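Local coordinates for protein tylactone synthase starter module and modules 1 & 2 (Streptomyces fradiae, PDB 2Z5L) that probably carries out NADPH-dependent ketoreduction of the growing tylosin chain, as a short-chain dehydrogenase/reductase-type ketoreductase domain that sets hydroxyl stereochemistry, at residues L80-G85 / V122-A127; T393-N398 / A410-A415. All blocks are in the same frame, centred on the assembly; numbering follows the deposited sequence.

Contact 1. Residues L80-G85 / V122-A127; sequences LEVPIG and VRTSIA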
ATOM      1  N   LEU A  80      -6.693  -5.058  27.253  1.00 38.69           N
ATOM      2  CA  LEU A  80      -7.536  -6.130  26.730  1.00 36.19           C
ATOM      3  C   LEU A  80      -6.669  -7.091  25.905  1.00 35.38           C
ATOM      4  O   LEU A  80      -5.696  -6.683  25.270  1.00 33.66           O
ATOM      5  CB  LEU A  80      -8.645  -5.565  25.837  1.00 34.36           C
ATOM      6  CG  LEU A  80      -9.793  -6.519  25.491  1.00 33.19           C
ATOM      7  CD1 LEU A  80     -10.705  -6.701  26.706  1.00 33.38           C
ATOM      8  CD2 LEU A  80     -10.593  -5.969  24.341  1.00 31.13           C
ATOM      9  N   GLU A  81      -7.039  -8.364  25.895  1.00 34.31           N
ATOM     10  CA  GLU A  81      -6.287  -9.351  25.140  1.00 33.86           C
ATOM     11  C   GLU A  81      -7.081  -9.919  23.965  1.00 33.19           C
ATOM     12  O   GLU A  81      -8.156 -10.493  24.149  1.00 33.67           O
ATOM     13  CB  GLU A  81      -5.854 -10.489  26.063  1.00 35.57           C
ATOM     14  CG  GLU A  81      -4.646 -11.236  25.567  1.00 36.88           C
ATOM     15  CD  GLU A  81      -4.078 -12.201  26.596  1.00 38.15           C
ATOM     16  OE1 GLU A  81      -4.696 -13.257  26.834  1.00 37.74           O
ATOM     17  OE2 GLU A  81      -3.010 -11.891  27.162  1.00 39.91           O
ATOM     18  N   VAL A  82      -6.551  -9.744  22.760  1.00 31.22           N
ATOM     19  CA  VAL A  82      -7.191 -10.277  21.565  1.00 30.62           C
ATOM     20  C   VAL A  82      -6.179 -11.071  20.769  1.00 31.92           C
ATOM     21  O   VAL A  82      -5.219 -10.526  20.234  1.00 30.37           O
ATOM     22  CB  VAL A  82      -7.755  -9.180  20.643  1.00 30.19           C
ATOM     23  CG1 VAL A  82      -8.232  -9.808  19.331  1.00 28.71           C
ATOM     24  CG2 VAL A  82      -8.912  -8.481  21.323  1.00 25.87           C
ATOM     25  N   PRO A  83      -6.394 -12.379  20.667  1.00 33.01           N
ATOM     26  CA  PRO A  83      -5.479 -13.243  19.926  1.00 33.79           C
ATOM     27  C   PRO A  83      -5.472 -12.993  18.416  1.00 33.76           C
ATOM     28  O   PRO A  83      -6.495 -12.637  17.812  1.00 34.68           O
ATOM     29  CB  PRO A  83      -5.966 -14.640  20.290  1.00 33.46           C
ATOM     30  CG  PRO A  83      -7.453 -14.442  20.427  1.00 35.10           C
ATOM     31  CD  PRO A  83      -7.559 -13.127  21.171  1.00 35.33           C
ATOM     32  N   ILE A  84      -4.294 -13.155  17.822  1.00 33.06           N
ATOM     33  CA  ILE A  84      -4.124 -13.005  16.384  1.00 32.73           C
ATOM     34  C   ILE A  84      -4.984 -14.127  15.799  1.00 32.86           C
ATOM     35  O   ILE A  84      -5.121 -15.183  16.413  1.00 31.07           O
ATOM     36  CB  ILE A  84      -2.641 -13.171  16.029  1.00 33.07           C
ATOM     37  CG1 ILE A  84      -1.847 -12.118  16.799  1.00 33.51           C
ATOM     38  CG2 ILE A  84      -2.415 -13.011  14.535  1.00 28.95           C
ATOM     39  CD1 ILE A  84      -0.355 -12.341  16.789  1.00 37.47           C
ATOM     40  N   GLY A  85      -5.596 -13.901  14.644  1.00 33.01           N
ATOM     41  CA  GLY A  85      -6.450 -14.932  14.091  1.00 32.09           C
ATOM     42  C   GLY A  85      -7.905 -14.696  14.481  1.00 33.12           C
ATOM     43  O   GLY A  85      -8.817 -15.176  13.802  1.00 33.30           O
ATOM     44  N   VAL A 122      -2.567  -8.276  10.479  1.00 26.48           N
ATOM     45  CA  VAL A 122      -3.275  -7.298   9.657  1.00 24.88           C
ATOM     46  C   VAL A 122      -4.745  -7.682   9.576  1.00 25.43           C
ATOM     47  O   VAL A 122      -5.636  -6.836   9.691  1.00 25.71           O
ATOM     48  CB  VAL A 122      -2.702  -7.242   8.248  1.00 24.75           C
ATOM     49  CG1 VAL A 122      -3.366  -6.101   7.458  1.00 21.16           C
ATOM     50  CG2 VAL A 122      -1.207  -7.025   8.327  1.00 26.30           C
ATOM     51  N   ARG A 123      -4.992  -8.971   9.382  1.00 25.00           N
ATOM     52  CA  ARG A 123      -6.354  -9.460   9.300  1.00 25.71           C
ATOM     53  C   ARG A 123      -7.083  -9.182  10.610  1.00 25.64           C
ATOM     54  O   ARG A 123      -8.196  -8.650  10.598  1.00 25.01           O
ATOM     55  CB  ARG A 123      -6.371 -10.958   8.989  1.00 27.85           C
ATOM     56  CG  ARG A 123      -5.742 -11.320   7.646  1.00 28.58           C
ATOM     57  CD  ARG A 123      -5.968 -12.791   7.337  1.00 31.05           C
ATOM     58  NE  ARG A 123      -5.292 -13.212   6.115  1.00 32.09           N
ATOM     59  CZ  ARG A 123      -4.026 -13.615   6.060  1.00 36.00           C
ATOM     60  NH1 ARG A 123      -3.289 -13.661   7.165  1.00 36.07           N
ATOM     61  NH2 ARG A 123      -3.495 -13.967   4.900  1.00 35.38           N
ATOM     62  N   THR A 124      -6.440  -9.506  11.731  1.00 22.40           N
ATOM     63  CA  THR A 124      -7.034  -9.295  13.043  1.00 23.10           C
ATOM     64  C   THR A 124      -7.173  -7.815  13.374  1.00 22.85           C
ATOM     65  O   THR A 124      -8.059  -7.442  14.135  1.00 23.68           O
ATOM     66  CB  THR A 124      -6.213  -9.953  14.167  1.00 24.40           C
ATOM     67  OG1 THR A 124      -5.850 -11.291  13.792  1.00 27.43           O
ATOM     68  CG2 THR A 124      -7.051 -10.019  15.441  1.00 25.03           C
ATOM     69  N   SER A 125      -6.293  -6.987  12.810  1.00 23.57           N
ATOM     70  CA  SER A 125      -6.326  -5.550  13.043  1.00 23.64           C
ATOM     71  C   SER A 125      -7.543  -4.976  12.329  1.00 24.33           C
ATOM     72  O   SER A 125      -8.265  -4.132  12.875  1.00 24.30           O
ATOM     73  CB  SER A 125      -5.042  -4.879  12.523  1.00 25.16           C
ATOM     74  OG  SER A 125      -3.920  -5.226  13.322  1.00 23.99           O
ATOM     75  N   ILE A 126      -7.768  -5.433  11.103  1.00 24.09           N
ATOM     76  CA  ILE A 126      -8.919  -4.988  10.336  1.00 24.28           C
ATOM     77  C   ILE A 126     -10.172  -5.410  11.104  1.00 25.70           C
ATOM     78  O   ILE A 126     -11.114  -4.627  11.251  1.00 25.01           O
ATOM     79  CB  ILE A 126      -8.870  -5.583   8.892  1.00 22.54           C
ATOM     80  CG1 ILE A 126      -7.785  -4.840   8.105  1.00 22.21           C
ATOM     81  CG2 ILE A 126     -10.245  -5.469   8.197  1.00 20.73           C
ATOM     82  CD1 ILE A 126      -7.520  -5.377   6.749  1.00 24.58           C
ATOM     83  N   ALA A 127     -10.151  -6.636  11.627  1.00 24.66           N
ATOM     84  CA  ALA A 127     -11.254  -7.181  12.414  1.00 25.91           C
ATOM     85  C   ALA A 127     -11.548  -6.304  13.647  1.00 27.18           C
ATOM     86  O   ALA A 127     -12.703  -6.113  14.012  1.00 28.76           O
ATOM     87  CB  ALA A 127     -10.921  -8.610  12.863  1.00 22.65           C
TER
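The hydroxyl OG1 of Thr124 is gripped by two partners. Gly85 N donates a hydrogen bond to Thr124 OG1 at 2.8 Å, with an N-H...O angle of 154°. The same hydroxyl bonds the carbonyl O of Asp120, one turn back in helix 119-135. A carbonyl can only accept, so the hydroxyl gives its own proton there and receives one from Gly85. The contact belongs to the Rossmann-like N-terminal half of the domain. It ties the loop that leaves strand 80-81 to the side of helix 119-135. The first torsion of Thr124 (chi1 -46°) turns OG1 back along its own helix, within reach of the Asp120 carbonyl. The same torsion brings the methyl CG2 to Val82 and Pro83. Thr124 CG2 lies 3.6 Å from Pro83 O and 4.1 Å from Val82 CG1. Val82 and Thr124 pass alongside each other in opposite directions, methyl against methyl. Val82 is buried and also packs on Val91 and Leu94 of helix 88-99. Its backbone pairs with Ala54 of the neighbouring strand. Ile84 meets the hydroxyl rather than the methyl. Its side chain crosses that of Thr124 at about a right angle, and Ile84 CG2 stays 3.9 Å from Thr124 OG1. The rest of Ile84 leads off and reaches Val116. Gly85 has phi 95°, a backbone angle that suits glycine. The nearest backbones are Gly85 and Thr124, with CA atoms 5.8 Å apart.

Contact 2. Residues T393-N398 / A410-A415; sequences TGTWGN and ALDALA
Thr395 OG1 faces Asp412 OD2 across 3.6 Å, and water makes the connection between them. One water lies 2.8 Å from Thr395 OG1 and donates to Asp412 OD2 at 2.6 Å. A second water donates to both Gly394 O, at 2.8 Å, and Asp412 OD2, at 2.6 Å. Seen from OD2 the two waters stand at about 89° to each other, so each approaches the oxygen along its own direction. The two side chains cross obliquely. Asp412 has CG beside its backbone N and anti to its carbonyl carbon (chi1 -54°), which carries the carboxylate from the helix toward the loop. Thr395 also keeps OG1 on the side of its backbone N (chi1 -51°). This brings the hydroxyl to the bridging water and holds the methyl Thr395 CG2 back, 5.3 Å from Asp412 OD2. The other carboxylate oxygen, OD1, is taken by Ser427 OG and Ser390 OG. Two waters and two serines thus hold the carboxylate at both oxygens and restrict its rotation. So many polar partners would favour the ionised form. Gly394 O has a second partner in Arg170 NH2, and Thr395 O is bonded by Arg243 NH2. The loop follows strand 386-391 and leads into helix 402-419, a connection that in short-chain dehydrogenases typically carries catalytic residues. Asp412 links the helix to the loop before it through two waters. Thr395 rests on Thr476, and Asp412 on Cys474, both of strand 474-477. Leu411 and Leu414 pack against helix 356-376, while Ala410 and Ala413 turn to helix 160-175 and the loop before it.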
ATOM      1  N   THR A 393      -3.763   4.137  -4.136  1.00 29.05           N
ATOM      2  CA  THR A 393      -4.652   3.762  -3.050  1.00 28.66           C
ATOM      3  C   THR A 393      -3.853   3.287  -1.842  1.00 28.94           C
ATOM      4  O   THR A 393      -4.278   3.462  -0.698  1.00 28.33           O
ATOM      5  CB  THR A 393      -5.614   2.645  -3.475  1.00 31.03           C
ATOM      6  OG1 THR A 393      -4.858   1.498  -3.877  1.00 35.02           O
ATOM      7  CG2 THR A 393      -6.496   3.117  -4.644  1.00 25.15           C
ATOM      8  N   GLY A 394      -2.695   2.686  -2.107  1.00 28.33           N
ATOM      9  CA  GLY A 394      -1.849   2.187  -1.042  1.00 28.70           C
ATOM     10  C   GLY A 394      -0.813   3.186  -0.566  1.00 28.61           C
ATOM     11  O   GLY A 394       0.015   2.843   0.283  1.00 30.14           O
ATOM     12  N   THR A 395      -0.830   4.404  -1.106  1.00 28.76           N
ATOM     13  CA  THR A 395       0.137   5.428  -0.686  1.00 31.14           C
ATOM     14  C   THR A 395      -0.560   6.669  -0.130  1.00 30.63           C
ATOM     15  O   THR A 395      -0.059   7.290   0.798  1.00 30.47           O
ATOM     16  CB  THR A 395       1.062   5.883  -1.847  1.00 32.46           C
ATOM     17  OG1 THR A 395       1.635   4.737  -2.487  1.00 32.81           O
ATOM     18  CG2 THR A 395       2.188   6.762  -1.305  1.00 31.17           C
ATOM     19  N   TRP A 396      -1.697   7.043  -0.713  1.00 30.33           N
ATOM     20  CA  TRP A 396      -2.442   8.195  -0.220  1.00 31.61           C
ATOM     21  C   TRP A 396      -3.670   7.737   0.534  1.00 33.47           C
ATOM     22  O   TRP A 396      -4.026   8.300   1.564  1.00 37.06           O
ATOM     23  CB  TRP A 396      -2.892   9.109  -1.359  1.00 31.37           C
ATOM     24  CG  TRP A 396      -1.778   9.806  -2.062  1.00 30.20           C
ATOM     25  CD1 TRP A 396      -0.451   9.776  -1.737  1.00 31.06           C
ATOM     26  CD2 TRP A 396      -1.886  10.626  -3.228  1.00 31.84           C
ATOM     27  NE1 TRP A 396       0.277  10.521  -2.633  1.00 33.32           N
ATOM     28  CE2 TRP A 396      -0.581  11.055  -3.560  1.00 32.60           C
ATOM     29  CE3 TRP A 396      -2.959  11.038  -4.026  1.00 31.81           C
ATOM     30  CZ2 TRP A 396      -0.319  11.878  -4.655  1.00 33.32           C
ATOM     31  CZ3 TRP A 396      -2.700  11.855  -5.117  1.00 34.69           C
ATOM     32  CH2 TRP A 396      -1.387  12.265  -5.423  1.00 35.76           C
ATOM     33  N   GLY A 397      -4.330   6.712   0.017  1.00 34.04           N
ATOM     34  CA  GLY A 397      -5.528   6.219   0.673  1.00 34.76           C
ATOM     35  C   GLY A 397      -6.738   6.505  -0.191  1.00 34.47           C
ATOM     36  O   GLY A 397      -6.731   7.448  -0.981  1.00 35.09           O
ATOM     37  N   ASN A 398      -7.773   5.685  -0.040  1.00 34.45           N
ATOM     38  CA  ASN A 398      -9.004   5.828  -0.812  1.00 33.34           C
ATOM     39  C   ASN A 398     -10.082   4.879  -0.291  1.00 33.73           C
ATOM     40  O   ASN A 398      -9.884   3.663  -0.224  1.00 32.32           O
ATOM     41  CB  ASN A 398      -8.734   5.534  -2.286  1.00 36.14           C
ATOM     42  CG  ASN A 398      -9.958   5.723  -3.150  1.00 36.33           C
ATOM     43  OD1 ASN A 398     -10.564   6.793  -3.154  1.00 35.35           O
ATOM     44  ND2 ASN A 398     -10.323   4.684  -3.899  1.00 34.86           N
ATOM     45  N   ALA A 410       2.103  -3.227   0.340  1.00 24.30           N
ATOM     46  CA  ALA A 410       3.106  -4.293   0.432  1.00 23.20           C
ATOM     47  C   ALA A 410       4.050  -4.400  -0.766  1.00 24.66           C
ATOM     48  O   ALA A 410       5.203  -4.835  -0.623  1.00 26.89           O
ATOM     49  CB  ALA A 410       2.440  -5.652   0.669  1.00 21.70           C
ATOM     50  N   LEU A 411       3.564  -4.068  -1.955  1.00 23.62           N
ATOM     51  CA  LEU A 411       4.410  -4.120  -3.132  1.00 26.32           C
ATOM     52  C   LEU A 411       5.521  -3.093  -2.950  1.00 26.91           C
ATOM     53  O   LEU A 411       6.679  -3.359  -3.259  1.00 30.88           O
ATOM     54  CB  LEU A 411       3.615  -3.792  -4.407  1.00 26.69           C
ATOM     55  CG  LEU A 411       2.644  -4.864  -4.928  1.00 25.32           C
ATOM     56  CD1 LEU A 411       1.925  -4.365  -6.174  1.00 20.95           C
ATOM     57  CD2 LEU A 411       3.418  -6.145  -5.231  1.00 20.17           C
ATOM     58  N   ASP A 412       5.159  -1.918  -2.441  1.00 28.21           N
ATOM     59  CA  ASP A 412       6.127  -0.844  -2.216  1.00 29.99           C
ATOM     60  C   ASP A 412       7.223  -1.237  -1.219  1.00 30.85           C
ATOM     61  O   ASP A 412       8.412  -1.014  -1.479  1.00 31.76           O
ATOM     62  CB  ASP A 412       5.414   0.430  -1.737  1.00 29.38           C
ATOM     63  CG  ASP A 412       4.293   0.872  -2.683  1.00 32.80           C
ATOM     64  OD1 ASP A 412       4.299   0.471  -3.869  1.00 33.63           O
ATOM     65  OD2 ASP A 412       3.411   1.635  -2.247  1.00 33.37           O
ATOM     66  N   ALA A 413       6.835  -1.831  -0.092  1.00 30.07           N
ATOM     67  CA  ALA A 413       7.808  -2.233   0.925  1.00 30.89           C
ATOM     68  C   ALA A 413       8.803  -3.239   0.353  1.00 31.29           C
ATOM     69  O   ALA A 413       9.992  -3.202   0.673  1.00 33.56           O
ATOM     70  CB  ALA A 413       7.087  -2.832   2.137  1.00 26.88           C
ATOM     71  N   LEU A 414       8.297  -4.149  -0.478  1.00 32.79           N
ATOM     72  CA  LEU A 414       9.119  -5.162  -1.114  1.00 32.65           C
ATOM     73  C   LEU A 414      10.161  -4.478  -1.992  1.00 33.39           C
ATOM     74  O   LEU A 414      11.313  -4.914  -2.055  1.00 33.23           O
ATOM     75  CB  LEU A 414       8.258  -6.101  -1.959  1.00 33.12           C
ATOM     76  CG  LEU A 414       9.009  -7.122  -2.833  1.00 35.09           C
ATOM     77  CD1 LEU A 414       9.710  -8.153  -1.963  1.00 34.07           C
ATOM     78  CD2 LEU A 414       8.014  -7.822  -3.765  1.00 35.84           C
ATOM     79  N   ALA A 415       9.761  -3.396  -2.651  1.00 32.19           N
ATOM     80  CA  ALA A 415      10.673  -2.653  -3.507  1.00 33.77           C
ATOM     81  C   ALA A 415      11.806  -2.113  -2.644  1.00 35.05           C
ATOM     82  O   ALA A 415      12.985  -2.311  -2.951  1.00 34.98           O
ATOM     83  CB  ALA A 415       9.935  -1.499  -4.188  1.00 33.19           C
TER
HETATM   84  O   HOH W   1       2.795   2.218   0.258  1.00 43.74           O
HETATM   85  O   HOH W   2       0.925   2.026  -2.890  1.00 27.35           O

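Overall arrangement
The centre of contact 1 lies about 20 Å from the centre of the chain, that of contact 2 about 2 Å. Their centres are 22 Å apart, and their nearest atoms about 9 Å, so they do not touch. They follow one another along the chain. Helix 160-175 joins them: Val122, Ser125 and Ile126 of contact 1 pack on it, and so do Ala410 and Ala413 of contact 2. Helix 356-376 also borders both. Contact 1 probably belongs to the N-terminal, structural half known from related ketoreductases; contact 2 lies in the KR domain, in a region that in relatives borders the active site.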